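Local coordinates for protein Exo-1,5-alpha-L-arabinofuranobiosidase (Gibberella zeae, PDB 2YDT) that probably hydrolyses alpha-L-arabinofuranosidic linkages, releasing arabinobiose from the ends of 1,5-linked arabinan, at residues D333-A342 with T353-S362. Residues are numbered along the deposited sequence; the frame is centred on the assembly and turned at random.
Sequences DPDLLMIMGA and TVSASVVRLS. With SO4 (sulfate ion), chain D.
Arg360 reaches over Leu336 to two aspartates, Asp333 and Asp335, at the type I turn from Asp333 to Leu336, where the antiparallel strand 354-360 runs into helix 361-364. From the backbone outward, its CB and CG pass beside Asp335 OD2, and CG also packs on Leu336 CD2. The extended chain carries CD between Asp335 OD2 and sulfate O2. NE gives its hydrogen to sulfate O2 at 2.8 Å, while NH2 bonds sulfate O1. CZ lies under Leu336 CD2, which covers the centre of one guanidinium face. On the side shared with NH2, which adds a weak bond, NH1 forms a salt bridge with Asp333 OD2 at 2.9 Å; on the side toward CD it meets Asp335 OD2 at a longer 3.3 Å. Both carboxylates are tilted against the guanidinium, by 41° and 50°.

Asp335 also grips the helix start: OD1 takes the Ser362 N-H at 2.7 Å and OD2 the Ser362 hydroxyl at 2.6 Å, each through a syn lone pair. Backbone bonds pair Leu337 with Val359, Ile339 with Ser357 and Gly341 with Ser355, joining the inner strands of the propeller blade where N-terminal strand 11-17 meets three C-terminal ones, closing the ring. The aspartates and Leu336 hold the guanidinium, whose charge should favour ionised carboxylates; the sulfate, probably from the crystallisation liquor, fills the NE/NH2 edge.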
ATOM      1  N   ASP A 333      -9.148  16.764 -10.159  1.00 17.32           N
ATOM      2  CA  ASP A 333      -7.978  17.501 -10.643  1.00 18.28           C
ATOM      3  C   ASP A 333      -6.777  16.587 -10.651  1.00 17.12           C
ATOM      4  O   ASP A 333      -6.031  16.494  -9.678  1.00 16.05           O
ATOM      5  CB  ASP A 333      -7.709  18.776  -9.840  1.00 18.73           C
ATOM      6  CG  ASP A 333      -6.616  19.661 -10.501  1.00 21.29           C
ATOM      7  OD1 ASP A 333      -5.914  19.190 -11.443  1.00 21.75           O
ATOM      8  OD2 ASP A 333      -6.463  20.839 -10.079  1.00 23.97           O
ATOM      9  N   PRO A 334      -6.570  15.908 -11.763  1.00 16.93           N
ATOM     10  CA  PRO A 334      -5.478  14.964 -11.946  1.00 17.02           C
ATOM     11  C   PRO A 334      -4.067  15.547 -11.735  1.00 15.55           C
ATOM     12  O   PRO A 334      -3.123  14.790 -11.583  1.00 15.25           O
ATOM     13  CB  PRO A 334      -5.647  14.535 -13.396  1.00 17.98           C
ATOM     14  CG  PRO A 334      -7.089  14.723 -13.677  1.00 19.26           C
ATOM     15  CD  PRO A 334      -7.474  15.929 -12.933  1.00 17.98           C
ATOM     16  N   ASP A 335      -3.919  16.875 -11.754  1.00 14.22           N
ATOM     17  CA  ASP A 335      -2.634  17.520 -11.451  1.00 14.10           C
ATOM     18  C   ASP A 335      -2.280  17.412  -9.960  1.00 13.22           C
ATOM     19  O   ASP A 335      -1.124  17.455  -9.615  1.00 14.32           O
ATOM     20  CB  ASP A 335      -2.721  19.002 -11.847  1.00 14.82           C
ATOM     21  CG  ASP A 335      -1.383  19.697 -11.899  1.00 14.60           C
ATOM     22  OD1 ASP A 335      -0.311  19.074 -11.980  1.00 15.66           O
ATOM     23  OD2 ASP A 335      -1.404  20.952 -11.901  1.00 19.85           O
ATOM     24  N   LEU A 336      -3.274  17.248  -9.105  1.00 13.22           N
ATOM     25  CA  LEU A 336      -3.034  17.214  -7.651  1.00 12.45           C
ATOM     26  C   LEU A 336      -2.614  15.807  -7.206  1.00 12.92           C
ATOM     27  O   LEU A 336      -3.238  14.794  -7.610  1.00 13.37           O
ATOM     28  CB  LEU A 336      -4.284  17.633  -6.884  1.00 13.29           C
ATOM     29  CG  LEU A 336      -4.698  19.114  -6.995  1.00 13.31           C
ATOM     30  CD1 LEU A 336      -6.051  19.342  -6.230  1.00 18.39           C
ATOM     31  CD2 LEU A 336      -3.576  20.002  -6.504  1.00 15.67           C
ATOM     32  N   LEU A 337      -1.601  15.760  -6.353  1.00 11.24           N
ATOM     33  CA  LEU A 337      -1.086  14.503  -5.832  1.00 10.83           C
ATOM     34  C   LEU A 337      -0.912  14.626  -4.315  1.00 10.26           C
ATOM     35  O   LEU A 337      -0.173  15.488  -3.846  1.00  9.86           O
ATOM     36  CB  LEU A 337       0.248  14.167  -6.482  1.00 10.11           C
ATOM     37  CG  LEU A 337       0.971  12.893  -5.991  1.00  9.79           C
ATOM     38  CD1 LEU A 337       0.312  11.602  -6.570  1.00 11.24           C
ATOM     39  CD2 LEU A 337       2.449  12.932  -6.356  1.00 11.76           C
ATOM     40  N   MET A 338      -1.561  13.725  -3.562  1.00  9.78           N
ATOM     41  CA  MET A 338      -1.311  13.651  -2.104  1.00  9.89           C
ATOM     42  C   MET A 338      -0.233  12.619  -1.837  1.00  8.89           C
ATOM     43  O   MET A 338      -0.225  11.532  -2.460  1.00  8.82           O
ATOM     44  CB  MET A 338      -2.601  13.280  -1.351  1.00 10.43           C
ATOM     45  CG  MET A 338      -2.372  12.956   0.110  1.00 13.31           C
ATOM     46  SD  MET A 338      -3.958  12.628   0.987  1.00 18.86           S
ATOM     47  CE  MET A 338      -4.274  14.255   1.365  1.00 13.98           C
ATOM     48  N   ILE A 339       0.685  12.958  -0.928  1.00  7.92           N
ATOM     49  CA  ILE A 339       1.766  12.110  -0.492  1.00  8.07           C
ATOM     50  C   ILE A 339       1.629  12.009   1.031  1.00  8.51           C
ATOM     51  O   ILE A 339       1.615  13.037   1.733  1.00  8.99           O
ATOM     52  CB  ILE A 339       3.165  12.693  -0.857  1.00  7.54           C
ATOM     53  CG1 ILE A 339       3.157  13.155  -2.321  1.00 10.26           C
ATOM     54  CG2 ILE A 339       4.264  11.670  -0.541  1.00  7.58           C
ATOM     55  CD1 ILE A 339       4.393  13.949  -2.736  1.00 12.41           C
ATOM     56  N   MET A 340       1.449  10.776   1.558  1.00  8.24           N
ATOM     57  CA  MET A 340       1.047  10.557   2.954  1.00  8.27           C
ATOM     58  C   MET A 340       1.998   9.559   3.578  1.00  6.87           C
ATOM     59  O   MET A 340       2.337   8.537   2.978  1.00  7.26           O
ATOM     60  CB  MET A 340      -0.372   9.982   3.024  1.00  7.40           C
ATOM     61  CG  MET A 340      -0.971   9.884   4.434  1.00  6.95           C
ATOM     62  SD  MET A 340      -2.467   8.861   4.355  1.00  9.02           S
ATOM     63  CE  MET A 340      -3.056   9.023   6.029  1.00 11.43           C
ATOM     64  N   GLY A 341       2.457   9.850   4.796  1.00  7.19           N
ATOM     65  CA  GLY A 341       3.348   8.958   5.508  1.00  7.65           C
ATOM     66  C   GLY A 341       3.125   8.911   6.988  1.00  7.74           C
ATOM     67  O   GLY A 341       2.463   9.806   7.566  1.00  7.76           O
ATOM     68  N   ALA A 342       3.643   7.832   7.589  1.00  8.09           N
ATOM     69  CA  ALA A 342       3.560   7.659   9.037  1.00  7.61           C
ATOM     70  C   ALA A 342       4.912   7.311   9.629  1.00  8.02           C
ATOM     71  O   ALA A 342       5.015   6.590  10.616  1.00  8.08           O
ATOM     72  CB  ALA A 342       2.444   6.671   9.442  1.00  7.47           C
ATOM     73  N   THR A 353       4.957  10.613  13.182  1.00  8.82           N
ATOM     74  CA  THR A 353       3.618  11.172  13.164  1.00  7.60           C
ATOM     75  C   THR A 353       3.020  10.782  11.801  1.00  7.27           C
ATOM     76  O   THR A 353       3.766  10.437  10.867  1.00  7.72           O
ATOM     77  CB  THR A 353       3.610  12.708  13.261  1.00  8.30           C
ATOM     78  OG1 THR A 353       4.304  13.250  12.106  1.00  9.60           O
ATOM     79  CG2 THR A 353       4.299  13.159  14.596  1.00  9.70           C
ATOM     80  N   VAL A 354       1.713  10.884  11.713  1.00  7.41           N
ATOM     81  CA  VAL A 354       0.980  10.719  10.427  1.00  7.24           C
ATOM     82  C   VAL A 354       0.824  12.117   9.817  1.00  8.15           C
ATOM     83  O   VAL A 354       0.325  13.020  10.458  1.00  7.96           O
ATOM     84  CB  VAL A 354      -0.410  10.042  10.615  1.00  8.00           C
ATOM     85  CG1 VAL A 354      -1.017   9.733   9.215  1.00  8.34           C
ATOM     86  CG2 VAL A 354      -0.272   8.775  11.513  1.00  8.54           C
ATOM     87  N   SER A 355       1.269  12.293   8.573  1.00  8.66           N
ATOM     88  CA  SER A 355       1.140  13.599   7.953  1.00  8.97           C
ATOM     89  C   SER A 355       0.993  13.463   6.443  1.00  8.42           C
ATOM     90  O   SER A 355       1.156  12.375   5.897  1.00  8.43           O
ATOM     91  CB  SER A 355       2.366  14.454   8.252  1.00  8.75           C
ATOM     92  OG  SER A 355       3.537  13.972   7.598  1.00  8.52           O
ATOM     93  N   ALA A 356       0.682  14.575   5.760  1.00  9.21           N
ATOM     94  CA  ALA A 356       0.535  14.526   4.296  1.00  8.97           C
ATOM     95  C   ALA A 356       0.859  15.883   3.700  1.00  9.37           C
ATOM     96  O   ALA A 356       0.800  16.908   4.391  1.00 10.62           O
ATOM     97  CB  ALA A 356      -0.863  14.106   3.887  1.00  9.48           C
ATOM     98  N   SER A 357       1.166  15.855   2.410  1.00 10.30           N
ATOM     99  CA  SER A 357       1.268  17.055   1.582  1.00 10.07           C
ATOM    100  C   SER A 357       0.434  16.836   0.319  1.00 10.82           C
ATOM    101  O   SER A 357       0.274  15.702  -0.127  1.00 10.18           O
ATOM    102  CB  SER A 357       2.720  17.267   1.164  1.00 11.05           C
ATOM    103  OG  SER A 357       3.591  17.489   2.257  1.00 10.85           O
ATOM    104  N   VAL A 358      -0.066  17.926  -0.283  1.00 10.79           N
ATOM    105  CA  VAL A 358      -0.674  17.868  -1.599  1.00 10.58           C
ATOM    106  C   VAL A 358       0.136  18.822  -2.475  1.00 11.07           C
ATOM    107  O   VAL A 358       0.294  19.992  -2.118  1.00 11.50           O
ATOM    108  CB  VAL A 358      -2.151  18.233  -1.602  1.00 10.78           C
ATOM    109  CG1 VAL A 358      -2.657  18.456  -3.053  1.00 12.48           C
ATOM    110  CG2 VAL A 358      -2.954  17.156  -0.879  1.00 12.22           C
ATOM    111  N   VAL A 359       0.662  18.292  -3.556  1.00 11.22           N
ATOM    112  CA  VAL A 359       1.492  19.033  -4.542  1.00 11.79           C
ATOM    113  C   VAL A 359       0.813  18.992  -5.904  1.00 12.50           C
ATOM    114  O   VAL A 359      -0.100  18.210  -6.141  1.00 11.86           O
ATOM    115  CB  VAL A 359       2.882  18.442  -4.673  1.00 12.83           C
ATOM    116  CG1 VAL A 359       3.595  18.435  -3.324  1.00 14.71           C
ATOM    117  CG2 VAL A 359       2.848  17.012  -5.297  1.00 11.54           C
ATOM    118  N   ARG A 360       1.219  19.895  -6.807  1.00 12.48           N
ATOM    119  CA  ARG A 360       0.829  19.843  -8.191  1.00 13.62           C
ATOM    120  C   ARG A 360       1.982  19.317  -9.041  1.00 13.78           C
ATOM    121  O   ARG A 360       3.101  19.830  -8.982  1.00 14.45           O
ATOM    122  CB  ARG A 360       0.459  21.276  -8.707  1.00 13.73           C
ATOM    123  CG  ARG A 360      -0.895  21.700  -8.366  1.00 16.44           C
ATOM    124  CD  ARG A 360      -1.302  23.027  -9.076  1.00 16.93           C
ATOM    125  NE  ARG A 360      -2.595  23.383  -8.545  1.00 17.76           N
ATOM    126  CZ  ARG A 360      -3.744  22.848  -8.938  1.00 15.86           C
ATOM    127  NH1 ARG A 360      -3.791  22.014  -9.963  1.00 16.76           N
ATOM    128  NH2 ARG A 360      -4.850  23.192  -8.338  1.00 19.88           N
ATOM    129  N   LEU A 361       1.700  18.340  -9.892  1.00 13.76           N
ATOM    130  CA  LEU A 361       2.701  17.734 -10.726  1.00 14.12           C
ATOM    131  C   LEU A 361       3.199  18.787 -11.734  1.00 15.17           C
ATOM    132  O   LEU A 361       4.390  18.791 -12.048  1.00 15.38           O
ATOM    133  CB  LEU A 361       2.134  16.517 -11.453  1.00 14.23           C
ATOM    134  CG  LEU A 361       1.894  15.314 -10.554  1.00 14.91           C
ATOM    135  CD1 LEU A 361       1.070  14.250 -11.320  1.00 16.13           C
ATOM    136  CD2 LEU A 361       3.238  14.778 -10.025  1.00 17.40           C
ATOM    137  N   SER A 362       2.289  19.671 -12.157  1.00 15.98           N
ATOM    138  CA  SER A 362       2.649  20.789 -13.072  1.00 17.74           C
ATOM    139  C   SER A 362       3.733  21.692 -12.470  1.00 18.34           C
ATOM    140  O   SER A 362       4.489  22.349 -13.209  1.00 19.72           O
ATOM    141  CB  SER A 362       1.415  21.605 -13.454  1.00 17.22           C
ATOM    142  OG  SER A 362       0.783  22.239 -12.372  1.00 17.88           O
TER
HETATM  143  S   SO4 D1502      -3.210  25.682  -5.626  0.90 20.95           S
HETATM  144  O1  SO4 D1502      -4.417  24.912  -5.849  0.90 22.17           O
HETATM  145  O2  SO4 D1502      -2.114  25.233  -6.444  0.90 19.02           O
HETATM  146  O3  SO4 D1502      -3.581  27.086  -5.817  0.90 24.15           O
HETATM  147  O4  SO4 D1502      -2.795  25.656  -4.224  0.90 20.11           O